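Local coordinates for protein VirX1 (Cyanophage Syn10, PDB 6QGM) that probably works as a flavin-dependent halogenase of the tryptophan halogenase family, a viral enzyme that iodinates diverse substrates, at residues His394-Met405 against Lys438-Ser446. Residues are numbered along the deposited sequence; the frame is centred on the assembly and turned at random.
Sequences HQIDSFSDFVAM and KQSTWQDLS
W442 and M405 form a Met-aromatic contact where the first turn of helix 441-451 packs on the long helix 382-408. This is helix-on-helix packing within the tryptophan halogenase family region, with the loop before helix 441-451 also joining in. The axes of the two short helical segments are inclined to each other and come within about 11.5 Å. M405 lies over one face of the indole. Its CG makes a CH-pi contact, 3.7 Å from the centroid of the W442 six-membered ring. The chain is extended beyond CG. CG and CE both rest on this face, CE over the centre of the indole, while SD stands farther off between them. M405 SD is 4.8 Å from the centroid of the W442 six-membered ring, almost on its normal, so the carbons make the closer contact. CE ends 3.4 Å from T441 OG1, and SD meets L445 CD2 tip to tip. Y427 stacks on the W442 ring.

The edge of the indole faces helix 382-408. A404 CB lies there in the ring plane, 3.8 Å from W442 CZ2. W442 NE1 donates a hydrogen bond to D401 OD1 at 3.1 Å, with an N-H...O angle of 163°. The acceptor lies in the indole plane, but the carboxylate is almost perpendicular to the ring. NE1 reaches OD1 from above the carboxylate plane, not within it. K247 forms a salt bridge to the same OD1, so this buried oxygen has two partners, and the lysine probably helps keep D401 charged.

Q439 fills the other end of the contact. With CG anti to the carbonyl carbon, a bend at chi2 (-64°) turns the amide toward H394 and S398. Its CD packs on D397 CB, while the D397 carboxylate pairs with K332. OE1 lies 3.2 Å from S398 OG. The amide is inclined 59° to the H394 ring, and Q439 NE2 sits over the ring centre, 3.2 Å above its plane.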
# COMPACT_ATOMS: atom_id res chain seq x y z
N HIS B 394 -10.30 -11.99 4.80
CA HIS B 394 -8.88 -11.53 4.82
C HIS B 394 -8.05 -12.46 5.71
O HIS B 394 -6.94 -12.86 5.30
CB HIS B 394 -8.75 -10.07 5.30
CG HIS B 394 -7.46 -9.45 4.89
ND1 HIS B 394 -6.26 -9.74 5.51
CD2 HIS B 394 -7.17 -8.59 3.90
CE1 HIS B 394 -5.29 -9.09 4.92
NE2 HIS B 394 -5.81 -8.38 3.92
N GLN B 395 -8.59 -12.80 6.89
CA GLN B 395 -7.87 -13.55 7.94
C GLN B 395 -7.57 -14.97 7.45
O GLN B 395 -6.41 -15.40 7.55
CB GLN B 395 -8.69 -13.58 9.23
CG GLN B 395 -8.11 -14.53 10.25
CD GLN B 395 -8.25 -14.02 11.66
OE1 GLN B 395 -8.97 -14.59 12.49
NE2 GLN B 395 -7.54 -12.94 11.94
N ILE B 396 -8.58 -15.67 6.93
CA ILE B 396 -8.42 -17.09 6.51
C ILE B 396 -7.53 -17.15 5.26
O ILE B 396 -6.80 -18.14 5.11
CB ILE B 396 -9.78 -17.78 6.35
CG1 ILE B 396 -9.63 -19.29 6.47
CG2 ILE B 396 -10.47 -17.36 5.07
CD1 ILE B 396 -10.94 -20.02 6.62
N ASP B 397 -7.53 -16.11 4.43
CA ASP B 397 -6.62 -16.02 3.25
C ASP B 397 -5.17 -15.84 3.75
O ASP B 397 -4.27 -16.54 3.21
CB ASP B 397 -7.04 -14.89 2.30
CG ASP B 397 -8.11 -15.32 1.29
OD1 ASP B 397 -8.49 -16.55 1.27
OD2 ASP B 397 -8.57 -14.44 0.51
N SER B 398 -4.96 -14.95 4.72
CA SER B 398 -3.65 -14.72 5.39
C SER B 398 -3.11 -16.05 5.91
O SER B 398 -1.99 -16.44 5.53
CB SER B 398 -3.77 -13.71 6.49
OG SER B 398 -4.15 -12.45 5.97
N PHE B 399 -3.90 -16.73 6.74
CA PHE B 399 -3.46 -17.95 7.46
C PHE B 399 -3.21 -19.08 6.47
O PHE B 399 -2.25 -19.83 6.71
CB PHE B 399 -4.46 -18.32 8.56
CG PHE B 399 -4.13 -17.73 9.90
CD1 PHE B 399 -3.15 -18.32 10.69
CD2 PHE B 399 -4.73 -16.56 10.34
CE1 PHE B 399 -2.78 -17.76 11.90
CE2 PHE B 399 -4.36 -16.00 11.56
CZ PHE B 399 -3.40 -16.61 12.34
N SER B 400 -4.01 -19.20 5.41
CA SER B 400 -3.86 -20.27 4.39
C SER B 400 -2.54 -20.07 3.62
O SER B 400 -1.86 -21.08 3.38
CB SER B 400 -5.07 -20.37 3.47
OG SER B 400 -5.26 -19.17 2.74
N ASP B 401 -2.19 -18.82 3.28
CA ASP B 401 -0.86 -18.46 2.69
C ASP B 401 0.27 -18.82 3.65
O ASP B 401 1.28 -19.39 3.19
CB ASP B 401 -0.78 -16.97 2.34
CG ASP B 401 -1.28 -16.63 0.95
OD1 ASP B 401 -1.37 -17.54 0.12
OD2 ASP B 401 -1.60 -15.46 0.72
N PHE B 402 0.14 -18.48 4.93
CA PHE B 402 1.17 -18.76 5.97
C PHE B 402 1.41 -20.27 6.04
O PHE B 402 2.58 -20.72 6.02
CB PHE B 402 0.75 -18.17 7.31
CG PHE B 402 1.73 -18.43 8.43
CD1 PHE B 402 3.11 -18.37 8.24
CD2 PHE B 402 1.27 -18.72 9.70
CE1 PHE B 402 3.98 -18.62 9.30
CE2 PHE B 402 2.14 -18.98 10.75
CZ PHE B 402 3.49 -18.94 10.55
N VAL B 403 0.33 -21.05 6.08
CA VAL B 403 0.38 -22.54 6.15
C VAL B 403 1.06 -23.04 4.86
O VAL B 403 1.93 -23.90 4.98
CB VAL B 403 -1.02 -23.14 6.37
CG1 VAL B 403 -1.07 -24.63 6.14
CG2 VAL B 403 -1.53 -22.82 7.76
N ALA B 404 0.72 -22.49 3.70
CA ALA B 404 1.32 -22.88 2.40
C ALA B 404 2.85 -22.67 2.43
O ALA B 404 3.55 -23.50 1.81
CB ALA B 404 0.68 -22.11 1.26
N MET B 405 3.34 -21.65 3.13
CA MET B 405 4.79 -21.32 3.19
C MET B 405 5.57 -22.43 3.88
O MET B 405 6.75 -22.61 3.53
CB MET B 405 5.02 -19.99 3.91
CG MET B 405 4.69 -18.79 3.06
SD MET B 405 5.19 -17.23 3.78
CE MET B 405 4.65 -16.08 2.53
N LYS B 438 -4.19 -7.85 -2.35
CA LYS B 438 -4.62 -7.79 -0.93
C LYS B 438 -3.68 -8.68 -0.11
O LYS B 438 -3.22 -8.23 0.94
CB LYS B 438 -6.07 -8.26 -0.76
CG LYS B 438 -7.13 -7.27 -1.19
CD LYS B 438 -8.53 -7.80 -1.00
CE LYS B 438 -9.55 -7.24 -1.99
NZ LYS B 438 -10.03 -5.88 -1.63
N GLN B 439 -3.46 -9.91 -0.56
CA GLN B 439 -2.59 -10.90 0.11
C GLN B 439 -1.25 -10.88 -0.63
O GLN B 439 -1.15 -11.53 -1.70
CB GLN B 439 -3.24 -12.28 0.08
CG GLN B 439 -4.68 -12.32 0.58
CD GLN B 439 -4.80 -11.96 2.03
OE1 GLN B 439 -3.89 -12.22 2.82
NE2 GLN B 439 -5.93 -11.36 2.40
N SER B 440 -0.24 -10.17 -0.10
CA SER B 440 1.04 -9.93 -0.82
C SER B 440 2.27 -10.30 0.03
O SER B 440 3.34 -9.70 -0.16
CB SER B 440 1.10 -8.50 -1.30
OG SER B 440 1.17 -7.61 -0.21
N THR B 441 2.16 -11.29 0.93
CA THR B 441 3.28 -11.68 1.83
C THR B 441 4.31 -12.46 1.00
O THR B 441 5.51 -12.18 1.20
CB THR B 441 2.79 -12.36 3.12
OG1 THR B 441 2.30 -13.68 2.84
CG2 THR B 441 1.75 -11.52 3.84
N TRP B 442 3.90 -13.34 0.07
CA TRP B 442 4.82 -14.01 -0.89
C TRP B 442 5.69 -12.95 -1.60
O TRP B 442 6.93 -13.09 -1.61
CB TRP B 442 4.07 -14.85 -1.93
CG TRP B 442 3.28 -16.00 -1.37
CD1 TRP B 442 1.94 -16.04 -1.09
CD2 TRP B 442 3.80 -17.31 -1.03
NE1 TRP B 442 1.60 -17.26 -0.58
CE2 TRP B 442 2.71 -18.06 -0.55
CE3 TRP B 442 5.07 -17.89 -1.08
CZ2 TRP B 442 2.86 -19.38 -0.12
CZ3 TRP B 442 5.22 -19.20 -0.66
CH2 TRP B 442 4.12 -19.93 -0.19
N GLN B 443 5.06 -11.94 -2.20
CA GLN B 443 5.74 -10.85 -2.95
C GLN B 443 6.68 -10.09 -2.00
O GLN B 443 7.82 -9.82 -2.40
CB GLN B 443 4.71 -9.92 -3.57
CG GLN B 443 3.94 -10.56 -4.72
CD GLN B 443 2.75 -9.74 -5.14
OE1 GLN B 443 2.80 -8.50 -5.19
NE2 GLN B 443 1.65 -10.42 -5.44
N ASP B 444 6.21 -9.80 -0.79
CA ASP B 444 6.90 -8.88 0.16
C ASP B 444 8.11 -9.60 0.78
O ASP B 444 9.19 -8.96 0.93
CB ASP B 444 5.94 -8.33 1.21
CG ASP B 444 4.85 -7.43 0.64
OD1 ASP B 444 4.97 -7.00 -0.54
OD2 ASP B 444 3.87 -7.16 1.37
N LEU B 445 7.94 -10.88 1.10
CA LEU B 445 9.02 -11.74 1.64
C LEU B 445 10.11 -11.88 0.58
O LEU B 445 11.29 -11.88 0.97
CB LEU B 445 8.43 -13.11 2.02
CG LEU B 445 9.40 -14.14 2.57
CD1 LEU B 445 10.02 -13.63 3.87
CD2 LEU B 445 8.67 -15.45 2.80
N SER B 446 9.72 -12.02 -0.68
CA SER B 446 10.64 -12.24 -1.82
C SER B 446 11.48 -10.98 -2.01
O SER B 446 12.71 -11.11 -2.14
CB SER B 446 9.90 -12.62 -3.08
OG SER B 446 9.44 -13.98 -3.01